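Local coordinates for YkuI protein (Bacillus subtilis, PDB 2BAS) that binds the second messenger cyclic di-GMP and probably acts as a phosphodiesterase on it through an EAL domain joined to a C-terminal signalling domain, at residues M381-D391 / R403-Y414; R302-L310 / F321-L329. All blocks are in the same frame, centred on the assembly; numbering follows the deposited sequence.

Overall arrangement
From the N terminus the chain builds the EAL region, then runs along the long helix 271-311. Contact 2 comes first: a short connection turns the chain back so that helix 318-328 packs against the end of the long helix. The chain then lays down strands 335-340, 349-353 and 356-360 before helix 374-384 leads into contact 1, which closes the hairpin of strands 388-394 and 401-409. The two loops follow in series, neither enclosing the other. Their centres lie about 15 Å apart, and Y407 joins them: its OH probably hydrogen-bonds H304 ND1 at 2.7 Å, while its ring packs on V303 and V307. The helical pair is thus tied to the sheet through the hairpin strand 401-409.

Contact 1: M381-D391 / R403-Y414; sequences MRNLRKGFFSD and RTFSYPMDDQMY
M381, a selenomethionine, drops from helix 374-384 onto the hairpin, with SE 3.4 Å from S406 CB. Its chain bends at chi3 (-83°), carrying CE to within 3.6 Å of Y414 CD2, while SE lies obliquely beside the ring in a Met-aromatic contact. R382 CG lies near Y414 OH. After the helix, K386 O meets P408 CD at 3.6 Å. On the other face of the sheet, F389 and F405, a non-hydrogen-bonded pair, come together at CD1 and CD1, 3.4 Å apart; their planes stand at 81°, and F299 of helix 271-311 meets both rings.

F388 and S406 form the hydrogen-bonded pair: S406 N reaches F388 O, while the return bond from F388 N to S406 O is less certain. At the polar edge S390 N binds T404 O at 2.8 Å. T404 N donates to the side-chain S390 OG, 3.0 Å away and almost straight at 177°; the hydroxyl in turn donates to D391 O. S390 O accepts R403 NE at 3.2 Å, in the carbonyl plane. D391 forms salt bridges with R224 and K225 of the second subunit. This is an antiparallel beta hairpin at the edge, within this chain, of a six-stranded antiparallel sheet, with helices on both faces.

Contact 2: R302-L310 / F321-L329; sequences RVHQAVTSL and FIKKLAEEL
R302 and E328 both start with CG anti to the backbone N and then bend at chi2, 82° in the arginine and 64° in the glutamate, turning their charged ends toward each other. R302 NH2 meets E328 OE1 at 2.7 Å. The oxygen lies at the edge of the guanidinium, near its plane, but the N-H points poorly at it, so the hydrogen bond within this salt bridge is weak. The carboxylate is turned steeply against the guanidinium, and L329 CD2 sits over one guanidinium face.

Next to this bridge runs an apolar seam. V303 CG2 touches L329 CD1 at 3.8 Å, the two side chains lying nearly perpendicular. A306 CB meets L325 CD1 at 3.7 Å where the helix backbones come near. L310 reaches across with CD1, 3.7 Å from L325 N, and its CD2 lies against K324 CB. F321 receives L310 CB at its ring edge, with CE1 4.0 Å away, while V307 CG1 approaches CZ obliquely at 3.9 Å.

Both helices also pack on the sheet: V303 and L329 touch I417, V307 and L325 touch L415. The segment axes approach to 10.4 Å, with 139° between their N-to-C directions, a splayed antiparallel helical hairpin. It lies across one face of an antiparallel sheet whose first and last strands, 335-340 and 413-419, are central neighbours, consistent with a PAS-like domain.

Contact 1: M381-D391 / R403-Y414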
loop_
_atom_site.group_PDB
_atom_site.type_symbol
_atom_site.label_atom_id
_atom_site.label_comp_id
_atom_site.label_asym_id
_atom_site.label_seq_id
_atom_site.Cartn_x
_atom_site.Cartn_y
_atom_site.Cartn_z
HETATM N N MSE A 381 17.666 -13.011 -11.240
HETATM C CA MSE A 381 19.079 -13.031 -11.601
HETATM C C MSE A 381 19.550 -14.377 -12.128
HETATM O O MSE A 381 20.254 -14.439 -13.128
HETATM C CB MSE A 381 19.946 -12.601 -10.428
HETATM C CG MSE A 381 19.824 -11.128 -10.145
HETATM SE SE MSE A 381 21.121 -10.499 -8.869
HETATM C CE MSE A 381 20.215 -10.987 -7.160
ATOM N N ARG A 382 19.128 -15.442 -11.451
ATOM C CA ARG A 382 19.531 -16.813 -11.742
ATOM C C ARG A 382 18.933 -17.332 -13.050
ATOM O O ARG A 382 19.401 -18.328 -13.597
ATOM C CB ARG A 382 19.127 -17.706 -10.565
ATOM C CG ARG A 382 19.868 -19.027 -10.453
ATOM C CD ARG A 382 19.058 -20.188 -11.003
ATOM N NE ARG A 382 17.876 -20.489 -10.190
ATOM C CZ ARG A 382 16.956 -21.399 -10.510
ATOM N NH1 ARG A 382 17.068 -22.103 -11.632
ATOM N NH2 ARG A 382 15.916 -21.607 -9.712
ATOM N N ASN A 383 17.913 -16.647 -13.554
ATOM C CA ASN A 383 17.262 -17.038 -14.797
ATOM C C ASN A 383 17.555 -16.091 -15.944
ATOM O O ASN A 383 17.622 -16.508 -17.096
ATOM C CB ASN A 383 15.754 -17.169 -14.590
ATOM C CG ASN A 383 15.385 -18.393 -13.773
ATOM O OD1 ASN A 383 15.717 -19.521 -14.138
ATOM N ND2 ASN A 383 14.687 -18.176 -12.663
ATOM N N LEU A 384 17.722 -14.817 -15.622
ATOM C CA LEU A 384 18.027 -13.796 -16.610
ATOM C C LEU A 384 19.543 -13.696 -16.825
ATOM O O LEU A 384 20.003 -13.295 -17.900
ATOM C CB LEU A 384 17.449 -12.462 -16.132
ATOM C CG LEU A 384 17.676 -11.124 -16.837
ATOM C CD1 LEU A 384 16.713 -10.950 -18.005
ATOM C CD2 LEU A 384 17.501 -9.997 -15.824
ATOM N N ARG A 385 20.303 -14.064 -15.791
ATOM C CA ARG A 385 21.775 -14.032 -15.800
ATOM C C ARG A 385 22.361 -12.635 -16.008
ATOM O O ARG A 385 23.473 -12.494 -16.526
ATOM C CB ARG A 385 22.363 -15.068 -16.776
ATOM C CG ARG A 385 22.341 -16.486 -16.210
ATOM C CD ARG A 385 23.123 -17.488 -17.045
ATOM N NE ARG A 385 22.342 -18.064 -18.141
ATOM C CZ ARG A 385 22.822 -18.948 -19.014
ATOM N NH1 ARG A 385 24.082 -19.359 -18.929
ATOM N NH2 ARG A 385 22.044 -19.425 -19.978
ATOM N N LYS A 386 21.594 -11.618 -15.606
ATOM C CA LYS A 386 22.014 -10.217 -15.658
ATOM C C LYS A 386 21.744 -9.586 -14.302
ATOM O O LYS A 386 20.986 -10.138 -13.490
ATOM C CB LYS A 386 21.210 -9.431 -16.701
ATOM C CG LYS A 386 21.164 -9.997 -18.119
ATOM C CD LYS A 386 22.294 -9.475 -19.024
ATOM C CE LYS A 386 23.459 -10.457 -19.135
ATOM N NZ LYS A 386 23.083 -11.724 -19.843
ATOM N N GLY A 387 22.354 -8.423 -14.068
ATOM C CA GLY A 387 22.105 -7.629 -12.867
ATOM C C GLY A 387 21.032 -6.595 -13.157
ATOM O O GLY A 387 20.508 -6.572 -14.277
ATOM N N PHE A 388 20.699 -5.747 -12.167
ATOM C CA PHE A 388 19.661 -4.694 -12.328
ATOM C C PHE A 388 19.405 -3.813 -11.101
ATOM O O PHE A 388 19.665 -4.216 -9.964
ATOM C CB PHE A 388 18.334 -5.296 -12.773
ATOM C CG PHE A 388 17.849 -6.401 -11.886
ATOM C CD1 PHE A 388 17.272 -6.118 -10.654
ATOM C CD2 PHE A 388 17.969 -7.730 -12.287
ATOM C CE1 PHE A 388 16.831 -7.141 -9.831
ATOM C CE2 PHE A 388 17.526 -8.758 -11.479
ATOM C CZ PHE A 388 16.957 -8.473 -10.250
ATOM N N PHE A 389 18.869 -2.616 -11.361
ATOM C CA PHE A 389 18.557 -1.633 -10.338
ATOM C C PHE A 389 17.260 -1.952 -9.634
ATOM O O PHE A 389 16.263 -2.294 -10.272
ATOM C CB PHE A 389 18.335 -0.241 -10.963
ATOM C CG PHE A 389 19.585 0.503 -11.326
ATOM C CD1 PHE A 389 20.787 0.256 -10.688
ATOM C CD2 PHE A 389 19.530 1.524 -12.261
ATOM C CE1 PHE A 389 21.935 0.967 -11.024
ATOM C CE2 PHE A 389 20.677 2.253 -12.598
ATOM C CZ PHE A 389 21.884 1.967 -11.980
ATOM N N SER A 390 17.236 -1.759 -8.327
ATOM C CA SER A 390 15.968 -1.765 -7.616
ATOM C C SER A 390 15.297 -0.437 -7.925
ATOM O O SER A 390 15.901 0.441 -8.552
ATOM C CB SER A 390 16.204 -1.869 -6.113
ATOM O OG SER A 390 16.655 -0.638 -5.581
ATOM N N ASP A 391 14.055 -0.282 -7.486
ATOM C CA ASP A 391 13.391 1.017 -7.524
ATOM C C ASP A 391 13.852 1.865 -6.332
ATOM O O ASP A 391 14.616 1.386 -5.502
ATOM C CB ASP A 391 11.868 0.854 -7.500
ATOM C CG ASP A 391 11.383 0.014 -6.340
ATOM O OD1 ASP A 391 11.953 -1.082 -6.091
ATOM O OD2 ASP A 391 10.400 0.422 -5.704
ATOM N N ARG A 403 19.064 3.528 -4.350
ATOM C CA ARG A 403 18.781 2.387 -5.217
ATOM C C ARG A 403 19.889 1.376 -4.976
ATOM O O ARG A 403 21.028 1.764 -4.720
ATOM C CB ARG A 403 18.745 2.798 -6.690
ATOM C CG ARG A 403 17.399 3.365 -7.175
ATOM C CD ARG A 403 17.461 3.769 -8.666
ATOM N NE ARG A 403 16.213 3.493 -9.385
ATOM C CZ ARG A 403 15.413 4.421 -9.892
ATOM N NH1 ARG A 403 15.710 5.693 -9.762
ATOM N NH2 ARG A 403 14.313 4.081 -10.536
ATOM N N THR A 404 19.544 0.096 -5.026
ATOM C CA THR A 404 20.483 -1.018 -4.854
ATOM C C THR A 404 20.638 -1.682 -6.209
ATOM O O THR A 404 19.647 -1.863 -6.918
ATOM C CB THR A 404 19.924 -2.098 -3.888
ATOM O OG1 THR A 404 19.732 -1.549 -2.579
ATOM C CG2 THR A 404 20.864 -3.343 -3.793
ATOM N N PHE A 405 21.870 -2.049 -6.561
ATOM C CA PHE A 405 22.147 -2.797 -7.785
ATOM C C PHE A 405 22.565 -4.243 -7.471
ATOM O O PHE A 405 23.532 -4.446 -6.740
ATOM C CB PHE A 405 23.225 -2.108 -8.614
ATOM C CG PHE A 405 23.494 -2.787 -9.911
ATOM C CD1 PHE A 405 22.718 -2.499 -11.035
ATOM C CD2 PHE A 405 24.496 -3.751 -10.013
ATOM C CE1 PHE A 405 22.952 -3.141 -12.241
ATOM C CE2 PHE A 405 24.733 -4.402 -11.230
ATOM C CZ PHE A 405 23.960 -4.101 -12.338
ATOM N N SER A 406 21.837 -5.213 -8.037
ATOM C CA SER A 406 22.035 -6.661 -7.811
ATOM C C SER A 406 22.747 -7.330 -8.970
ATOM O O SER A 406 22.290 -7.242 -10.102
ATOM C CB SER A 406 20.688 -7.372 -7.697
ATOM O OG SER A 406 19.912 -6.797 -6.688
ATOM N N TYR A 407 23.819 -8.051 -8.671
ATOM C CA TYR A 407 24.647 -8.663 -9.693
ATOM C C TYR A 407 24.884 -10.145 -9.389
ATOM O O TYR A 407 25.260 -10.483 -8.269
ATOM C CB TYR A 407 25.974 -7.911 -9.776
ATOM C CG TYR A 407 26.929 -8.457 -10.797
ATOM C CD1 TYR A 407 26.912 -7.995 -12.107
ATOM C CD2 TYR A 407 27.864 -9.433 -10.459
ATOM C CE1 TYR A 407 27.790 -8.491 -13.054
ATOM C CE2 TYR A 407 28.766 -9.936 -11.413
ATOM C CZ TYR A 407 28.714 -9.463 -12.698
ATOM O OH TYR A 407 29.583 -9.947 -13.650
ATOM N N PRO A 408 24.633 -11.034 -10.373
ATOM C CA PRO A 408 24.929 -12.455 -10.188
ATOM C C PRO A 408 26.386 -12.804 -10.510
ATOM O O PRO A 408 26.889 -12.457 -11.577
ATOM C CB PRO A 408 23.976 -13.151 -11.176
ATOM C CG PRO A 408 23.709 -12.150 -12.242
ATOM C CD PRO A 408 24.026 -10.768 -11.692
HETATM N N MSE A 409 27.048 -13.489 -9.583
HETATM C CA MSE A 409 28.416 -13.948 -9.770
HETATM C C MSE A 409 28.433 -15.455 -9.944
HETATM O O MSE A 409 27.384 -16.103 -9.934
HETATM C CB MSE A 409 29.266 -13.572 -8.563
HETATM C CG MSE A 409 29.548 -12.089 -8.427
HETATM SE SE MSE A 409 30.280 -11.736 -6.655
HETATM C CE MSE A 409 32.009 -12.626 -6.902
ATOM N N ASP A 410 29.624 -16.018 -10.099
ATOM C CA ASP A 410 29.750 -17.459 -10.212
ATOM C C ASP A 410 29.563 -18.139 -8.845
ATOM O O ASP A 410 29.711 -17.498 -7.804
ATOM C CB ASP A 410 31.088 -17.825 -10.869
ATOM C CG ASP A 410 31.278 -17.161 -12.240
ATOM O OD1 ASP A 410 30.313 -16.585 -12.793
ATOM O OD2 ASP A 410 32.403 -17.216 -12.768
ATOM N N ASP A 411 29.234 -19.432 -8.867
ATOM C CA ASP A 411 28.987 -20.233 -7.658
ATOM C C ASP A 411 27.767 -19.759 -6.882
ATOM O O ASP A 411 27.809 -19.678 -5.652
ATOM C CB ASP A 411 30.199 -20.238 -6.715
ATOM C CG ASP A 411 31.377 -20.987 -7.277
ATOM O OD1 ASP A 411 31.250 -22.207 -7.563
ATOM O OD2 ASP A 411 32.445 -20.346 -7.397
ATOM N N GLN A 412 26.688 -19.447 -7.592
ATOM C CA GLN A 412 25.455 -19.002 -6.948
ATOM C C GLN A 412 25.720 -18.026 -5.791
ATOM O O GLN A 412 25.278 -18.248 -4.665
ATOM C CB GLN A 412 24.629 -20.205 -6.448
ATOM C CG GLN A 412 24.131 -21.154 -7.530
ATOM C CD GLN A 412 25.047 -22.353 -7.751
ATOM O OE1 GLN A 412 26.094 -22.486 -7.111
ATOM N NE2 GLN A 412 24.639 -23.240 -8.654
HETATM N N MSE A 413 26.476 -16.969 -6.068
HETATM C CA MSE A 413 26.726 -15.909 -5.086
HETATM C C MSE A 413 26.101 -14.628 -5.612
HETATM O O MSE A 413 25.858 -14.498 -6.804
HETATM C CB MSE A 413 28.219 -15.725 -4.822
HETATM C CG MSE A 413 28.842 -16.837 -4.012
HETATM SE SE MSE A 413 30.806 -16.726 -3.978
HETATM C CE MSE A 413 31.252 -18.504 -3.140
ATOM N N TYR A 414 25.815 -13.686 -4.731
ATOM C CA TYR A 414 25.143 -12.483 -5.165
ATOM C C TYR A 414 25.763 -11.252 -4.536
ATOM O O TYR A 414 26.106 -11.240 -3.356
ATOM C CB TYR A 414 23.622 -12.586 -4.918
ATOM C CG TYR A 414 23.040 -13.759 -5.657
ATOM C CD1 TYR A 414 22.940 -15.007 -5.051
ATOM C CD2 TYR A 414 22.655 -13.642 -6.988
ATOM C CE1 TYR A 414 22.452 -16.114 -5.749
ATOM C CE2 TYR A 414 22.160 -14.741 -7.700
ATOM C CZ TYR A 414 22.062 -15.972 -7.074
ATOM O OH TYR A 414 21.565 -17.058 -7.773
#

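Contact 2: R302-L310 / F321-L329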
loop_
_atom_site.group_PDB
_atom_site.type_symbol
_atom_site.label_atom_id
_atom_site.label_comp_id
_atom_site.label_asym_id
_atom_site.label_seq_id
_atom_site.Cartn_x
_atom_site.Cartn_y
_atom_site.Cartn_z
ATOM N N ARG A 302 29.817 -1.607 -16.375
ATOM C CA ARG A 302 30.871 -1.096 -15.503
ATOM C C ARG A 302 31.217 -2.122 -14.421
ATOM O O ARG A 302 32.391 -2.461 -14.226
ATOM C CB ARG A 302 30.486 0.259 -14.895
ATOM C CG ARG A 302 31.515 0.852 -13.951
ATOM C CD ARG A 302 32.615 1.560 -14.705
ATOM N NE ARG A 302 33.777 1.856 -13.866
ATOM C CZ ARG A 302 34.813 1.030 -13.689
ATOM N NH1 ARG A 302 34.841 -0.166 -14.280
ATOM N NH2 ARG A 302 35.823 1.399 -12.910
ATOM N N VAL A 303 30.194 -2.639 -13.752
ATOM C CA VAL A 303 30.376 -3.625 -12.692
ATOM C C VAL A 303 30.944 -4.953 -13.213
ATOM O O VAL A 303 31.814 -5.541 -12.574
ATOM C CB VAL A 303 29.071 -3.812 -11.883
ATOM C CG1 VAL A 303 29.142 -5.024 -10.933
ATOM C CG2 VAL A 303 28.747 -2.509 -11.108
ATOM N N HIS A 304 30.477 -5.410 -14.372
ATOM C CA HIS A 304 30.979 -6.641 -14.976
ATOM C C HIS A 304 32.498 -6.547 -15.259
ATOM O O HIS A 304 33.247 -7.494 -14.977
ATOM C CB HIS A 304 30.183 -6.961 -16.246
ATOM C CG HIS A 304 30.480 -8.304 -16.835
ATOM N ND1 HIS A 304 30.034 -9.482 -16.271
ATOM C CD2 HIS A 304 31.173 -8.657 -17.944
ATOM C CE1 HIS A 304 30.445 -10.502 -17.005
ATOM N NE2 HIS A 304 31.132 -10.029 -18.029
ATOM N N GLN A 305 32.953 -5.417 -15.807
ATOM C CA GLN A 305 34.389 -5.192 -16.004
ATOM C C GLN A 305 35.136 -5.266 -14.682
ATOM O O GLN A 305 36.105 -6.004 -14.561
ATOM C CB GLN A 305 34.659 -3.826 -16.595
ATOM C CG GLN A 305 34.337 -3.682 -18.040
ATOM C CD GLN A 305 34.752 -2.323 -18.563
ATOM O OE1 GLN A 305 35.585 -2.225 -19.467
ATOM N NE2 GLN A 305 34.187 -1.261 -17.978
ATOM N N ALA A 306 34.663 -4.509 -13.694
ATOM C CA ALA A 306 35.294 -4.450 -12.377
ATOM C C ALA A 306 35.430 -5.823 -11.692
ATOM O O ALA A 306 36.544 -6.231 -11.349
ATOM C CB ALA A 306 34.571 -3.462 -11.494
ATOM N N VAL A 307 34.314 -6.530 -11.508
ATOM C CA VAL A 307 34.338 -7.879 -10.934
ATOM C C VAL A 307 35.303 -8.811 -11.698
ATOM O O VAL A 307 36.357 -9.167 -11.183
ATOM C CB VAL A 307 32.925 -8.510 -10.890
ATOM C CG1 VAL A 307 32.991 -9.895 -10.287
ATOM C CG2 VAL A 307 31.946 -7.625 -10.084
ATOM N N THR A 308 34.950 -9.171 -12.933
ATOM C CA THR A 308 35.755 -10.096 -13.739
ATOM C C THR A 308 37.242 -9.720 -13.787
ATOM O O THR A 308 38.105 -10.589 -13.740
ATOM C CB THR A 308 35.209 -10.236 -15.179
ATOM O OG1 THR A 308 35.189 -8.947 -15.803
ATOM C CG2 THR A 308 33.788 -10.824 -15.175
ATOM N N SER A 309 37.525 -8.422 -13.868
ATOM C CA SER A 309 38.895 -7.910 -13.829
ATOM C C SER A 309 39.566 -8.134 -12.464
ATOM O O SER A 309 40.684 -8.651 -12.395
ATOM C CB SER A 309 38.903 -6.430 -14.207
ATOM O OG SER A 309 40.037 -5.776 -13.683
ATOM N N LEU A 310 38.881 -7.745 -11.386
ATOM C CA LEU A 310 39.383 -7.951 -10.020
ATOM C C LEU A 310 39.472 -9.424 -9.621
ATOM O O LEU A 310 40.406 -9.825 -8.919
ATOM C CB LEU A 310 38.550 -7.186 -8.992
ATOM C CG LEU A 310 38.900 -5.718 -8.755
ATOM C CD1 LEU A 310 37.821 -5.061 -7.933
ATOM C CD2 LEU A 310 40.241 -5.578 -8.066
ATOM N N PHE A 321 37.904 -8.981 -1.557
ATOM C CA PHE A 321 37.405 -8.616 -2.890
ATOM C C PHE A 321 36.491 -7.380 -2.896
ATOM O O PHE A 321 36.631 -6.512 -3.765
ATOM C CB PHE A 321 36.730 -9.817 -3.586
ATOM C CG PHE A 321 35.782 -9.432 -4.698
ATOM C CD1 PHE A 321 36.261 -8.941 -5.914
ATOM C CD2 PHE A 321 34.404 -9.565 -4.528
ATOM C CE1 PHE A 321 35.374 -8.573 -6.942
ATOM C CE2 PHE A 321 33.501 -9.205 -5.555
ATOM C CZ PHE A 321 33.987 -8.713 -6.757
ATOM N N ILE A 322 35.566 -7.302 -1.939
ATOM C CA ILE A 322 34.619 -6.182 -1.899
ATOM C C ILE A 322 35.281 -4.867 -1.476
ATOM O O ILE A 322 34.851 -3.786 -1.897
ATOM C CB ILE A 322 33.334 -6.475 -1.065
ATOM C CG1 ILE A 322 33.657 -6.769 0.411
ATOM C CG2 ILE A 322 32.523 -7.611 -1.702
ATOM C CD1 ILE A 322 32.414 -6.906 1.299
ATOM N N LYS A 323 36.329 -4.963 -0.659
ATOM C CA LYS A 323 37.075 -3.787 -0.232
ATOM C C LYS A 323 37.725 -3.153 -1.450
ATOM O O LYS A 323 37.773 -1.923 -1.577
ATOM C CB LYS A 323 38.149 -4.159 0.794
ATOM C CG LYS A 323 37.627 -4.744 2.098
ATOM C CD LYS A 323 38.791 -5.149 2.968
ATOM C CE LYS A 323 38.335 -5.965 4.156
ATOM N NZ LYS A 323 39.521 -6.532 4.878
ATOM N N LYS A 324 38.218 -4.010 -2.342
ATOM C CA LYS A 324 38.832 -3.577 -3.585
ATOM C C LYS A 324 37.755 -3.112 -4.559
ATOM O O LYS A 324 37.928 -2.109 -5.237
ATOM C CB LYS A 324 39.670 -4.697 -4.204
ATOM C CG LYS A 324 40.900 -5.120 -3.398
ATOM C CD LYS A 324 41.724 -6.137 -4.194
ATOM C CE LYS A 324 42.876 -6.757 -3.393
ATOM N NZ LYS A 324 42.411 -7.750 -2.380
ATOM N N LEU A 325 36.636 -3.830 -4.634
ATOM C CA LEU A 325 35.545 -3.372 -5.493
ATOM C C LEU A 325 35.079 -1.966 -5.080
ATOM O O LEU A 325 34.924 -1.089 -5.935
ATOM C CB LEU A 325 34.379 -4.365 -5.511
ATOM C CG LEU A 325 33.269 -4.063 -6.531
ATOM C CD1 LEU A 325 33.796 -4.104 -7.970
ATOM C CD2 LEU A 325 32.074 -5.008 -6.362
ATOM N N ALA A 326 34.906 -1.764 -3.773
ATOM C CA ALA A 326 34.458 -0.485 -3.217
ATOM C C ALA A 326 35.280 0.677 -3.730
ATOM O O ALA A 326 34.726 1.696 -4.138
ATOM C CB ALA A 326 34.492 -0.508 -1.692
ATOM N N GLU A 327 36.599 0.517 -3.699
ATOM C CA GLU A 327 37.522 1.538 -4.170
ATOM C C GLU A 327 37.434 1.763 -5.674
ATOM O O GLU A 327 37.541 2.897 -6.139
ATOM C CB GLU A 327 38.959 1.204 -3.749
ATOM C CG GLU A 327 39.212 1.326 -2.237
ATOM C CD GLU A 327 39.189 2.774 -1.716
ATOM O OE1 GLU A 327 38.760 3.707 -2.443
ATOM O OE2 GLU A 327 39.601 2.978 -0.557
ATOM N N GLU A 328 37.234 0.688 -6.428
ATOM C CA GLU A 328 37.049 0.780 -7.874
ATOM C C GLU A 328 35.740 1.509 -8.209
ATOM O O GLU A 328 35.683 2.290 -9.159
ATOM C CB GLU A 328 37.053 -0.618 -8.499
ATOM C CG GLU A 328 36.998 -0.632 -10.022
ATOM C CD GLU A 328 38.217 0.003 -10.659
ATOM O OE1 GLU A 328 38.035 0.945 -11.454
ATOM O OE2 GLU A 328 39.356 -0.425 -10.356
ATOM N N LEU A 329 34.701 1.251 -7.420
ATOM C CA LEU A 329 33.409 1.903 -7.613
ATOM C C LEU A 329 33.161 3.055 -6.625
ATOM O O LEU A 329 32.016 3.475 -6.416
ATOM C CB LEU A 329 32.272 0.864 -7.531
ATOM C CG LEU A 329 32.212 -0.255 -8.582
ATOM C CD1 LEU A 329 30.933 -1.022 -8.436
ATOM C CD2 LEU A 329 32.332 0.259 -10.009
#